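Local coordinates for protein 432aa long hypothetical deoxyribodipyrimidine photolyase (Sulfolobus tokodaii, PDB 2E0I) that probably repairs cyclobutane pyrimidine dimers in DNA using light energy, and carries two FAD molecules, one of them implicated as a novel light-harvesting cofactor, at residues Leu65-Phe76 against Phe162-Phe173; Arg215-Gly223 against Lys337-Ile345. All blocks are in the same frame, centred on the assembly; numbering follows the deposited sequence.

Two places where distant parts of this chain meet illustrate how one photolyase combines a framework contact with a cofactor contact. Interaction 1 lies towards the periphery, its centre about 27 Å from the centre of the chain, where the loop 162-173 pairs with strand 73-76, one of the two outermost strands of the parallel sheet. Interaction 2 lies about 3 Å from the chain centre, entirely buried, and holds residues from the pockets of both FAD molecules. The two centres are about 25 Å apart and their nearest atoms about 11 Å, so they do not touch. Interaction 1 nevertheless comes near a cofactor, the side chain of Phe76 being about 7 Å from a bound FAD.

Interaction 1. Residues Leu65-Phe76 against Phe162-Phe173; sequences LRKKGSRLNVFF and FDVTDSSMNVDF
The carbonyl oxygen of Met169 is gripped from opposite faces of its plane: Val74 N reaches Met169 O at 2.9 Å, and Arg71 NH1 reaches it at 3.1 Å. Met169 N answers with a bond to Val74 O, which makes the pair a single antiparallel, hydrogen-bonded bridge. The second arm of the same guanidinium, Arg71 NH2, donates to Ser168 O at 3.2 Å, so two successive carbonyls of the loop hold one flat group. Arg71 gets there because CG sits between its backbone N and carbonyl carbon (chi1 75°) and the chain then runs out straight to NE, with Val164 CG1 over one face of the guanidinium. Asn73 OD1 accepts from Thr165 N, 2.9 Å away in a nearly straight bond (161°).

Strand 73-76 is an outermost strand of the five-stranded parallel sheet in the alpha/beta photolyase domain. One side of it pairs with strand 28-35. The loop 162-173 lies along its other edge, Asp163 also making a backbone bond to Val29 of strand 28-35. Asn73 spans both neighbours, since its ND2 bonds to Pro31 O.

Apolar groups flank the polar middle. At one end Leu65 CD2 lies over the centre of the Phe162 ring, 3.9 Å from its centroid in a CH-pi contact, while Lys68 CD touches CD2 and CE2 of Phe162. At the other, the Phe76 and Phe173 rings meet obliquely, their planes at 77°, and Met169 CE packs 3.8 Å from Phe76 CB. Further out, Phe162 rests on Leu19 and Leu23 of helix 17-25, and Asp163 forms a salt bridge with Arg28.

Interaction 2. Residues Arg215-Gly223 against Lys337-Ile345; sequences RLSPHLKFG and KLVDYDPAI. With FAD (flavin-adenine dinucleotide), chain E.
Asp340 OD2 is held by two groups: Ser217 OG donates to it at 2.6 Å, on the lone pair facing away from the other oxygen, and Arg312 forms a salt bridge with it. A first torsion setting CG between the backbone N and the carbonyl carbon (chi1 60°) turns the carboxylate towards Ser217. Replacing Asp340 with an alanine would probably leave the Ser217 hydroxyl and the Arg312 guanidinium without their shared acceptor.

In this pocket of the photolyase FAD-binding domain both segments bind one FAD through their backbones; its adenine folds back near the flavin, as in the catalytic cofactor of photolyases, which it probably is. Arg215 N donates to FAD O2P at 2.7 Å, and Leu216 N and Ser217 N share FAD O1P. At the flavin, FAD N3 donates to Asp340 O over 2.9 Å, while Asp342 N meets FAD O4 at 3.2 Å. Asp342 also N-caps helix 343-353, OD1 accepting an almost straight bond (174°) from Ile345 N.

Towards the second FAD, Lys221 NZ bonds to its O2', makes a weak bond of 3.1 Å to Tyr341 O, and donates to a water weakly bonded to Asp342 OD2; Tyr341 OH reaches that adenine at N7A. The N3 and O4 bonds probably help to set the rotation of the first flavin's edge; the N-H at O4 would probably polarise that carbonyl, while the acceptor at N3 would act in the other sense.

Interaction 1. Residues Leu65-Phe76 against Phe162-Phe173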
loop_
_atom_site.group_PDB
_atom_site.type_symbol
_atom_site.label_atom_id
_atom_site.label_comp_id
_atom_site.label_asym_id
_atom_site.label_seq_id
_atom_site.Cartn_x
_atom_site.Cartn_y
_atom_site.Cartn_z
ATOM N N LEU A 65 3.404 8.520 23.267
ATOM C CA LEU A 65 2.842 9.782 23.722
ATOM C C LEU A 65 2.658 9.810 25.240
ATOM O O LEU A 65 2.794 10.864 25.875
ATOM C CB LEU A 65 1.507 10.052 23.015
ATOM C CG LEU A 65 1.625 10.502 21.553
ATOM C CD1 LEU A 65 0.254 10.629 20.921
ATOM C CD2 LEU A 65 2.357 11.827 21.490
ATOM N N ARG A 66 2.352 8.657 25.827
ATOM C CA ARG A 66 2.163 8.597 27.267
ATOM C C ARG A 66 3.497 8.767 27.966
ATOM O O ARG A 66 3.558 9.254 29.091
ATOM C CB ARG A 66 1.488 7.283 27.674
ATOM C CG ARG A 66 0.029 7.251 27.284
ATOM C CD ARG A 66 -0.693 5.992 27.711
ATOM N NE ARG A 66 -2.049 5.989 27.158
ATOM C CZ ARG A 66 -3.083 6.673 27.650
ATOM N NH1 ARG A 66 -2.936 7.419 28.729
ATOM N NH2 ARG A 66 -4.265 6.643 27.034
ATOM N N LYS A 67 4.570 8.383 27.285
ATOM C CA LYS A 67 5.905 8.514 27.852
ATOM C C LYS A 67 6.327 9.972 27.783
ATOM O O LYS A 67 7.455 10.316 28.132
ATOM C CB LYS A 67 6.907 7.651 27.081
ATOM C CG LYS A 67 6.663 6.163 27.193
ATOM C CD LYS A 67 7.596 5.387 26.274
ATOM C CE LYS A 67 7.311 3.884 26.341
ATOM N NZ LYS A 67 8.131 3.085 25.377
ATOM N N LYS A 68 5.418 10.822 27.315
ATOM C CA LYS A 68 5.682 12.252 27.208
ATOM C C LYS A 68 4.583 13.036 27.902
ATOM O O LYS A 68 4.331 14.207 27.581
ATOM C CB LYS A 68 5.778 12.674 25.748
ATOM C CG LYS A 68 6.869 11.947 25.027
ATOM C CD LYS A 68 7.229 12.598 23.717
ATOM C CE LYS A 68 8.466 11.928 23.159
ATOM N NZ LYS A 68 8.994 12.625 21.967
ATOM N N GLY A 69 3.930 12.374 28.857
ATOM C CA GLY A 69 2.874 13.006 29.627
ATOM C C GLY A 69 1.755 13.503 28.747
ATOM O O GLY A 69 1.238 14.611 28.924
ATOM N N SER A 70 1.387 12.676 27.780
ATOM C CA SER A 70 0.322 13.015 26.864
ATOM C C SER A 70 -0.332 11.706 26.479
ATOM O O SER A 70 -0.197 10.704 27.184
ATOM C CB SER A 70 0.899 13.708 25.632
ATOM O OG SER A 70 -0.128 14.149 24.767
ATOM N N ARG A 71 -1.061 11.719 25.373
ATOM C CA ARG A 71 -1.717 10.516 24.877
ATOM C C ARG A 71 -2.420 10.898 23.602
ATOM O O ARG A 71 -2.663 12.074 23.337
ATOM C CB ARG A 71 -2.751 9.958 25.869
ATOM C CG ARG A 71 -4.048 10.749 25.950
ATOM C CD ARG A 71 -5.083 10.046 26.826
ATOM N NE ARG A 71 -6.301 10.846 27.032
ATOM C CZ ARG A 71 -7.225 11.076 26.105
ATOM N NH1 ARG A 71 -7.095 10.573 24.889
ATOM N NH2 ARG A 71 -8.284 11.814 26.387
ATOM N N LEU A 72 -2.743 9.891 22.809
ATOM C CA LEU A 72 -3.426 10.118 21.557
ATOM C C LEU A 72 -4.881 10.521 21.842
ATOM O O LEU A 72 -5.600 9.836 22.575
ATOM C CB LEU A 72 -3.373 8.845 20.713
ATOM C CG LEU A 72 -3.852 9.016 19.279
ATOM C CD1 LEU A 72 -3.034 10.120 18.613
ATOM C CD2 LEU A 72 -3.714 7.695 18.531
ATOM N N ASN A 73 -5.292 11.649 21.271
ATOM C CA ASN A 73 -6.643 12.169 21.428
ATOM C C ASN A 73 -7.459 11.710 20.231
ATOM O O ASN A 73 -7.256 12.194 19.114
ATOM C CB ASN A 73 -6.599 13.695 21.477
ATOM C CG ASN A 73 -5.908 14.218 22.726
ATOM O OD1 ASN A 73 -6.515 14.322 23.796
ATOM N ND2 ASN A 73 -4.628 14.534 22.599
ATOM N N VAL A 74 -8.387 10.785 20.464
ATOM C CA VAL A 74 -9.194 10.237 19.378
ATOM C C VAL A 74 -10.600 10.814 19.249
ATOM O O VAL A 74 -11.289 11.047 20.240
ATOM C CB VAL A 74 -9.303 8.704 19.505
ATOM C CG1 VAL A 74 -10.102 8.140 18.344
ATOM C CG2 VAL A 74 -7.909 8.093 19.551
ATOM N N PHE A 75 -11.013 11.033 18.004
ATOM C CA PHE A 75 -12.330 11.569 17.678
ATOM C C PHE A 75 -12.948 10.695 16.607
ATOM O O PHE A 75 -12.244 9.932 15.951
ATOM C CB PHE A 75 -12.194 12.993 17.155
ATOM C CG PHE A 75 -11.706 13.967 18.185
ATOM C CD1 PHE A 75 -12.607 14.600 19.036
ATOM C CD2 PHE A 75 -10.341 14.228 18.331
ATOM C CE1 PHE A 75 -12.163 15.481 20.024
ATOM C CE2 PHE A 75 -9.877 15.108 19.315
ATOM C CZ PHE A 75 -10.793 15.738 20.167
ATOM N N PHE A 76 -14.255 10.806 16.417
ATOM C CA PHE A 76 -14.921 9.993 15.409
ATOM C C PHE A 76 -15.793 10.847 14.510
ATOM O O PHE A 76 -16.445 11.783 14.980
ATOM C CB PHE A 76 -15.768 8.905 16.081
ATOM C CG PHE A 76 -16.468 8.001 15.114
ATOM C CD1 PHE A 76 -15.771 6.991 14.455
ATOM C CD2 PHE A 76 -17.819 8.192 14.821
ATOM C CE1 PHE A 76 -16.408 6.180 13.512
ATOM C CE2 PHE A 76 -18.466 7.393 13.884
ATOM C CZ PHE A 76 -17.757 6.382 13.225
ATOM N N PHE A 162 3.662 18.220 24.306
ATOM C CA PHE A 162 2.418 17.567 23.947
ATOM C C PHE A 162 1.351 17.772 25.023
ATOM O O PHE A 162 1.558 17.430 26.192
ATOM C CB PHE A 162 2.652 16.070 23.738
ATOM C CG PHE A 162 3.327 15.732 22.440
ATOM C CD1 PHE A 162 2.621 15.770 21.243
ATOM C CD2 PHE A 162 4.660 15.351 22.419
ATOM C CE1 PHE A 162 3.235 15.427 20.041
ATOM C CE2 PHE A 162 5.287 15.006 21.223
ATOM C CZ PHE A 162 4.572 15.043 20.029
ATOM N N ASP A 163 0.213 18.327 24.620
ATOM C CA ASP A 163 -0.897 18.543 25.538
ATOM C C ASP A 163 -2.012 17.516 25.266
ATOM O O ASP A 163 -1.906 16.690 24.359
ATOM C CB ASP A 163 -1.425 19.969 25.396
ATOM C CG ASP A 163 -2.401 20.340 26.496
ATOM O OD1 ASP A 163 -2.153 19.946 27.665
ATOM O OD2 ASP A 163 -3.404 21.032 26.193
ATOM N N VAL A 164 -3.078 17.565 26.055
ATOM C CA VAL A 164 -4.182 16.626 25.909
ATOM C C VAL A 164 -5.525 17.327 26.022
ATOM O O VAL A 164 -5.608 18.445 26.517
ATOM C CB VAL A 164 -4.105 15.540 27.001
ATOM C CG1 VAL A 164 -5.345 14.675 26.992
ATOM C CG2 VAL A 164 -2.861 14.698 26.790
ATOM N N THR A 165 -6.573 16.672 25.539
ATOM C CA THR A 165 -7.921 17.207 25.628
ATOM C C THR A 165 -8.703 16.173 26.396
ATOM O O THR A 165 -8.910 15.065 25.915
ATOM C CB THR A 165 -8.578 17.378 24.258
ATOM O OG1 THR A 165 -7.935 18.442 23.553
ATOM C CG2 THR A 165 -10.050 17.708 24.416
ATOM N N ASP A 166 -9.130 16.533 27.597
ATOM C CA ASP A 166 -9.883 15.609 28.425
ATOM C C ASP A 166 -11.117 15.028 27.749
ATOM O O ASP A 166 -11.395 13.841 27.897
ATOM C CB ASP A 166 -10.272 16.288 29.736
ATOM C CG ASP A 166 -9.098 16.408 30.696
ATOM O OD1 ASP A 166 -9.308 16.868 31.841
ATOM O OD2 ASP A 166 -7.967 16.036 30.307
ATOM N N SER A 167 -11.846 15.853 27.002
ATOM C CA SER A 167 -13.050 15.385 26.323
ATOM C C SER A 167 -12.814 14.153 25.426
ATOM O O SER A 167 -13.480 13.128 25.589
ATOM C CB SER A 167 -13.675 16.524 25.488
ATOM O OG SER A 167 -12.935 16.815 24.304
ATOM N N SER A 168 -11.858 14.259 24.501
ATOM C CA SER A 168 -11.541 13.198 23.542
ATOM C C SER A 168 -11.501 11.782 24.094
ATOM O O SER A 168 -11.226 11.564 25.267
ATOM C CB SER A 168 -10.197 13.480 22.873
ATOM O OG SER A 168 -9.122 13.168 23.750
ATOM N N MET A 169 -11.776 10.823 23.218
ATOM C CA MET A 169 -11.730 9.416 23.575
ATOM C C MET A 169 -10.265 9.015 23.440
ATOM O O MET A 169 -9.431 9.808 22.989
ATOM C CB MET A 169 -12.549 8.577 22.591
ATOM C CG MET A 169 -14.006 8.945 22.475
ATOM S SD MET A 169 -14.859 7.934 21.253
ATOM C CE MET A 169 -14.717 8.988 19.755
ATOM N N ASN A 170 -9.954 7.780 23.814
ATOM C CA ASN A 170 -8.593 7.284 23.705
ATOM C C ASN A 170 -8.556 6.061 22.789
ATOM O O ASN A 170 -9.599 5.526 22.426
ATOM C CB ASN A 170 -8.055 6.952 25.089
ATOM C CG ASN A 170 -9.052 6.211 25.926
ATOM O OD1 ASN A 170 -9.463 5.100 25.582
ATOM N ND2 ASN A 170 -9.461 6.820 27.035
ATOM N N VAL A 171 -7.358 5.628 22.411
ATOM C CA VAL A 171 -7.201 4.491 21.512
ATOM C C VAL A 171 -8.090 3.285 21.775
ATOM O O VAL A 171 -8.402 2.536 20.847
ATOM C CB VAL A 171 -5.756 4.034 21.476
ATOM C CG1 VAL A 171 -4.950 5.018 20.681
ATOM C CG2 VAL A 171 -5.213 3.926 22.879
ATOM N N ASP A 172 -8.495 3.095 23.030
ATOM C CA ASP A 172 -9.379 1.981 23.390
ATOM C C ASP A 172 -10.550 1.901 22.396
ATOM O O ASP A 172 -10.932 0.827 21.944
ATOM C CB ASP A 172 -9.937 2.166 24.822
ATOM C CG ASP A 172 -9.127 1.403 25.900
ATOM O OD1 ASP A 172 -9.499 1.479 27.103
ATOM O OD2 ASP A 172 -8.126 0.728 25.556
ATOM N N PHE A 173 -11.115 3.056 22.063
ATOM C CA PHE A 173 -12.238 3.141 21.137
ATOM C C PHE A 173 -11.965 2.471 19.803
ATOM O O PHE A 173 -12.861 1.867 19.221
ATOM C CB PHE A 173 -12.606 4.608 20.886
ATOM C CG PHE A 173 -13.557 4.804 19.739
ATOM C CD1 PHE A 173 -14.860 4.312 19.802
ATOM C CD2 PHE A 173 -13.134 5.432 18.574
ATOM C CE1 PHE A 173 -15.727 4.440 18.710
ATOM C CE2 PHE A 173 -13.992 5.564 17.478
ATOM C CZ PHE A 173 -15.291 5.066 17.545
#

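Interaction 2. Residues Arg215-Gly223 against Lys337-Ile345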
loop_
_atom_site.group_PDB
_atom_site.type_symbol
_atom_site.label_atom_id
_atom_site.label_comp_id
_atom_site.label_asym_id
_atom_site.label_seq_id
_atom_site.Cartn_x
_atom_site.Cartn_y
_atom_site.Cartn_z
ATOM N N ARG A 215 9.695 -6.757 3.778
ATOM C CA ARG A 215 8.339 -6.686 4.306
ATOM C C ARG A 215 8.118 -5.347 5.007
ATOM O O ARG A 215 7.509 -5.287 6.079
ATOM C CB ARG A 215 8.099 -7.829 5.290
ATOM C CG ARG A 215 7.619 -9.099 4.640
ATOM C CD ARG A 215 7.383 -10.163 5.682
ATOM N NE ARG A 215 8.650 -10.779 6.061
ATOM C CZ ARG A 215 9.013 -11.035 7.313
ATOM N NH1 ARG A 215 8.199 -10.722 8.321
ATOM N NH2 ARG A 215 10.186 -11.611 7.551
ATOM N N LEU A 216 8.613 -4.277 4.393
ATOM C CA LEU A 216 8.485 -2.942 4.958
ATOM C C LEU A 216 7.306 -2.107 4.472
ATOM O O LEU A 216 6.952 -1.118 5.117
ATOM C CB LEU A 216 9.759 -2.141 4.700
ATOM C CG LEU A 216 10.959 -2.264 5.639
ATOM C CD1 LEU A 216 12.101 -1.478 5.046
ATOM C CD2 LEU A 216 10.626 -1.727 7.025
ATOM N N SER A 217 6.703 -2.492 3.348
ATOM C CA SER A 217 5.597 -1.721 2.770
ATOM C C SER A 217 4.536 -1.234 3.763
ATOM O O SER A 217 4.201 -0.049 3.799
ATOM C CB SER A 217 4.934 -2.518 1.656
ATOM O OG SER A 217 4.668 -3.829 2.110
ATOM N N PRO A 218 3.996 -2.132 4.600
ATOM C CA PRO A 218 2.985 -1.623 5.530
ATOM C C PRO A 218 3.532 -0.543 6.483
ATOM O O PRO A 218 2.834 0.411 6.839
ATOM C CB PRO A 218 2.513 -2.890 6.240
ATOM C CG PRO A 218 3.724 -3.744 6.219
ATOM C CD PRO A 218 4.293 -3.552 4.856
ATOM N N HIS A 219 4.787 -0.672 6.883
ATOM C CA HIS A 219 5.380 0.312 7.780
ATOM C C HIS A 219 5.618 1.657 7.070
ATOM O O HIS A 219 5.485 2.730 7.679
ATOM C CB HIS A 219 6.683 -0.243 8.348
ATOM C CG HIS A 219 6.477 -1.325 9.358
ATOM N ND1 HIS A 219 6.224 -1.061 10.687
ATOM C CD2 HIS A 219 6.425 -2.672 9.227
ATOM C CE1 HIS A 219 6.026 -2.198 11.332
ATOM N NE2 HIS A 219 6.142 -3.190 10.467
ATOM N N LEU A 220 5.965 1.599 5.785
ATOM C CA LEU A 220 6.189 2.813 5.001
ATOM C C LEU A 220 4.833 3.468 4.703
ATOM O O LEU A 220 4.650 4.667 4.907
ATOM C CB LEU A 220 6.912 2.479 3.690
ATOM C CG LEU A 220 8.344 1.942 3.821
ATOM C CD1 LEU A 220 8.811 1.426 2.485
ATOM C CD2 LEU A 220 9.280 3.026 4.351
ATOM N N LYS A 221 3.882 2.664 4.243
ATOM C CA LYS A 221 2.548 3.142 3.922
ATOM C C LYS A 221 1.884 3.812 5.125
ATOM O O LYS A 221 1.256 4.861 4.981
ATOM C CB LYS A 221 1.699 1.971 3.404
ATOM C CG LYS A 221 0.242 1.946 3.866
ATOM C CD LYS A 221 -0.599 3.006 3.202
ATOM C CE LYS A 221 -1.986 3.027 3.808
ATOM N NZ LYS A 221 -2.926 3.815 2.954
ATOM N N PHE A 222 2.019 3.223 6.312
ATOM C CA PHE A 222 1.405 3.812 7.498
ATOM C C PHE A 222 2.331 4.726 8.282
ATOM O O PHE A 222 1.952 5.276 9.312
ATOM C CB PHE A 222 0.836 2.717 8.385
ATOM C CG PHE A 222 -0.508 2.232 7.928
ATOM C CD1 PHE A 222 -1.632 3.061 8.029
ATOM C CD2 PHE A 222 -0.650 0.973 7.359
ATOM C CE1 PHE A 222 -2.874 2.643 7.570
ATOM C CE2 PHE A 222 -1.889 0.546 6.898
ATOM C CZ PHE A 222 -3.008 1.389 7.004
ATOM N N GLY A 223 3.554 4.879 7.782
ATOM C CA GLY A 223 4.526 5.767 8.402
ATOM C C GLY A 223 5.076 5.489 9.790
ATOM O O GLY A 223 5.321 6.442 10.535
ATOM N N LYS A 337 -7.399 -6.934 0.603
ATOM C CA LYS A 337 -6.586 -7.886 1.345
ATOM C C LYS A 337 -5.223 -7.410 1.801
ATOM O O LYS A 337 -4.752 -7.813 2.861
ATOM C CB LYS A 337 -6.405 -9.146 0.512
ATOM C CG LYS A 337 -7.702 -9.852 0.183
ATOM C CD LYS A 337 -8.338 -10.366 1.452
ATOM C CE LYS A 337 -9.437 -11.357 1.173
ATOM N NZ LYS A 337 -9.532 -12.293 2.342
ATOM N N LEU A 338 -4.589 -6.567 0.994
ATOM C CA LEU A 338 -3.259 -6.050 1.306
ATOM C C LEU A 338 -3.134 -5.352 2.663
ATOM O O LEU A 338 -3.898 -4.449 2.995
ATOM C CB LEU A 338 -2.808 -5.096 0.193
ATOM C CG LEU A 338 -1.910 -5.592 -0.948
ATOM C CD1 LEU A 338 -1.872 -7.108 -1.034
ATOM C CD2 LEU A 338 -2.408 -4.972 -2.240
ATOM N N VAL A 339 -2.163 -5.785 3.453
ATOM C CA VAL A 339 -1.928 -5.168 4.744
ATOM C C VAL A 339 -1.274 -3.814 4.471
ATOM O O VAL A 339 -1.322 -2.914 5.310
ATOM C CB VAL A 339 -0.958 -6.018 5.616
ATOM C CG1 VAL A 339 0.401 -6.122 4.934
ATOM C CG2 VAL A 339 -0.787 -5.386 6.991
ATOM N N ASP A 340 -0.674 -3.676 3.284
ATOM C CA ASP A 340 0.016 -2.445 2.891
ATOM C C ASP A 340 -0.714 -1.625 1.819
ATOM O O ASP A 340 -0.109 -0.785 1.147
ATOM C CB ASP A 340 1.437 -2.778 2.387
ATOM C CG ASP A 340 1.429 -3.724 1.176
ATOM O OD1 ASP A 340 0.343 -3.912 0.578
ATOM O OD2 ASP A 340 2.501 -4.276 0.814
ATOM N N TYR A 341 -2.012 -1.842 1.662
ATOM C CA TYR A 341 -2.747 -1.119 0.634
ATOM C C TYR A 341 -2.471 0.373 0.501
ATOM O O TYR A 341 -2.652 1.150 1.441
ATOM C CB TYR A 341 -4.255 -1.314 0.798
ATOM C CG TYR A 341 -5.048 -0.524 -0.219
ATOM C CD1 TYR A 341 -5.885 0.518 0.175
ATOM C CD2 TYR A 341 -4.927 -0.796 -1.581
ATOM C CE1 TYR A 341 -6.583 1.269 -0.767
ATOM C CE2 TYR A 341 -5.613 -0.056 -2.526
ATOM C CZ TYR A 341 -6.441 0.975 -2.114
ATOM O OH TYR A 341 -7.125 1.711 -3.052
ATOM N N ASP A 342 -2.036 0.758 -0.692
ATOM C CA ASP A 342 -1.778 2.154 -1.005
ATOM C C ASP A 342 -2.511 2.443 -2.320
ATOM O O ASP A 342 -2.115 1.947 -3.379
ATOM C CB ASP A 342 -0.284 2.395 -1.172
ATOM C CG ASP A 342 0.057 3.870 -1.251
ATOM O OD1 ASP A 342 -0.427 4.556 -2.193
ATOM O OD2 ASP A 342 0.808 4.335 -0.356
ATOM N N PRO A 343 -3.584 3.256 -2.270
ATOM C CA PRO A 343 -4.355 3.579 -3.475
ATOM C C PRO A 343 -3.536 3.829 -4.737
ATOM O O PRO A 343 -3.741 3.158 -5.746
ATOM C CB PRO A 343 -5.164 4.799 -3.046
ATOM C CG PRO A 343 -5.391 4.550 -1.591
ATOM C CD PRO A 343 -4.042 4.069 -1.126
ATOM N N ALA A 344 -2.603 4.778 -4.675
ATOM C CA ALA A 344 -1.785 5.115 -5.849
ATOM C C ALA A 344 -0.791 4.038 -6.248
ATOM O O ALA A 344 -0.629 3.730 -7.427
ATOM C CB ALA A 344 -1.046 6.421 -5.616
ATOM N N ILE A 345 -0.113 3.469 -5.263
ATOM C CA ILE A 345 0.856 2.434 -5.556
ATOM C C ILE A 345 0.153 1.183 -6.083
ATOM O O ILE A 345 0.619 0.571 -7.042
ATOM C CB ILE A 345 1.713 2.129 -4.301
ATOM C CG1 ILE A 345 2.457 3.412 -3.890
ATOM C CG2 ILE A 345 2.692 0.998 -4.583
ATOM C CD1 ILE A 345 3.347 3.280 -2.682
HETATM P PA FAD E . 10.676 -5.732 -0.942
HETATM O O1A FAD E . 11.379 -6.222 0.266
HETATM O O2A FAD E . 11.143 -5.922 -2.332
HETATM O O5B FAD E . 11.114 -4.195 -0.746
HETATM C C5B FAD E . 11.196 -3.288 -1.847
HETATM C C4B FAD E . 10.583 -1.940 -1.460
HETATM O O4B FAD E . 10.633 -1.007 -2.552
HETATM C C3B FAD E . 9.108 -2.132 -1.103
HETATM O O3B FAD E . 8.995 -2.279 0.315
HETATM C C2B FAD E . 8.544 -0.768 -1.494
HETATM O O2B FAD E . 8.922 0.209 -0.522
HETATM C C1B FAD E . 9.299 -0.530 -2.802
HETATM N N9A FAD E . 8.710 -1.293 -3.928
HETATM C C8A FAD E . 9.114 -2.473 -4.396
HETATM N N7A FAD E . 8.401 -2.795 -5.473
HETATM C C5A FAD E . 7.531 -1.814 -5.694
HETATM C C6A FAD E . 6.540 -1.576 -6.641
HETATM N N6A FAD E . 6.316 -2.440 -7.626
HETATM N N1A FAD E . 5.813 -0.453 -6.556
HETATM C C2A FAD E . 6.018 0.433 -5.596
HETATM N N3A FAD E . 6.955 0.243 -4.683
HETATM C C4A FAD E . 7.720 -0.859 -4.705
HETATM N N1 FAD E . 2.945 -1.933 -2.600
HETATM C C2 FAD E . 2.287 -1.252 -1.567
HETATM O O2 FAD E . 2.922 -0.762 -0.636
HETATM N N3 FAD E . 0.889 -1.173 -1.562
HETATM C C4 FAD E . 0.160 -1.786 -2.588
HETATM O O4 FAD E . -1.063 -1.668 -2.616
HETATM C C4X FAD E . 0.818 -2.475 -3.602
HETATM N N5 FAD E . 0.071 -3.155 -4.571
HETATM C C5X FAD E . 0.718 -3.836 -5.610
HETATM C C6 FAD E . -0.047 -4.491 -6.571
HETATM C C7 FAD E . 0.581 -5.141 -7.627
HETATM C C7M FAD E . -0.285 -5.826 -8.687
HETATM C C8 FAD E . 1.972 -5.142 -7.715
HETATM C C8M FAD E . 2.691 -5.825 -8.881
HETATM C C9 FAD E . 2.728 -4.485 -6.748
HETATM C C9A FAD E . 2.110 -3.822 -5.691
HETATM N N10 FAD E . 2.861 -3.137 -4.718
HETATM C C10 FAD E . 2.209 -2.550 -3.621
HETATM C "C1'" FAD E . 4.341 -3.066 -4.826
HETATM C "C2'" FAD E . 5.167 -4.162 -4.147
HETATM O "O2'" FAD E . 4.726 -5.455 -4.569
HETATM C "C3'" FAD E . 5.129 -4.064 -2.620
HETATM O "O3'" FAD E . 5.524 -2.749 -2.220
HETATM C "C4'" FAD E . 6.083 -5.073 -1.975
HETATM O "O4'" FAD E . 5.752 -6.401 -2.391
HETATM C "C5'" FAD E . 6.017 -4.992 -0.448
HETATM O "O5'" FAD E . 6.832 -6.001 0.159
HETATM P P FAD E . 8.336 -5.693 0.643
HETATM O O1P FAD E . 8.307 -4.463 1.467
HETATM O O2P FAD E . 8.858 -6.934 1.257
HETATM O O3P FAD E . 9.115 -5.383 -0.735
HETATM O O HOH W 1 -1.436 5.192 1.119
#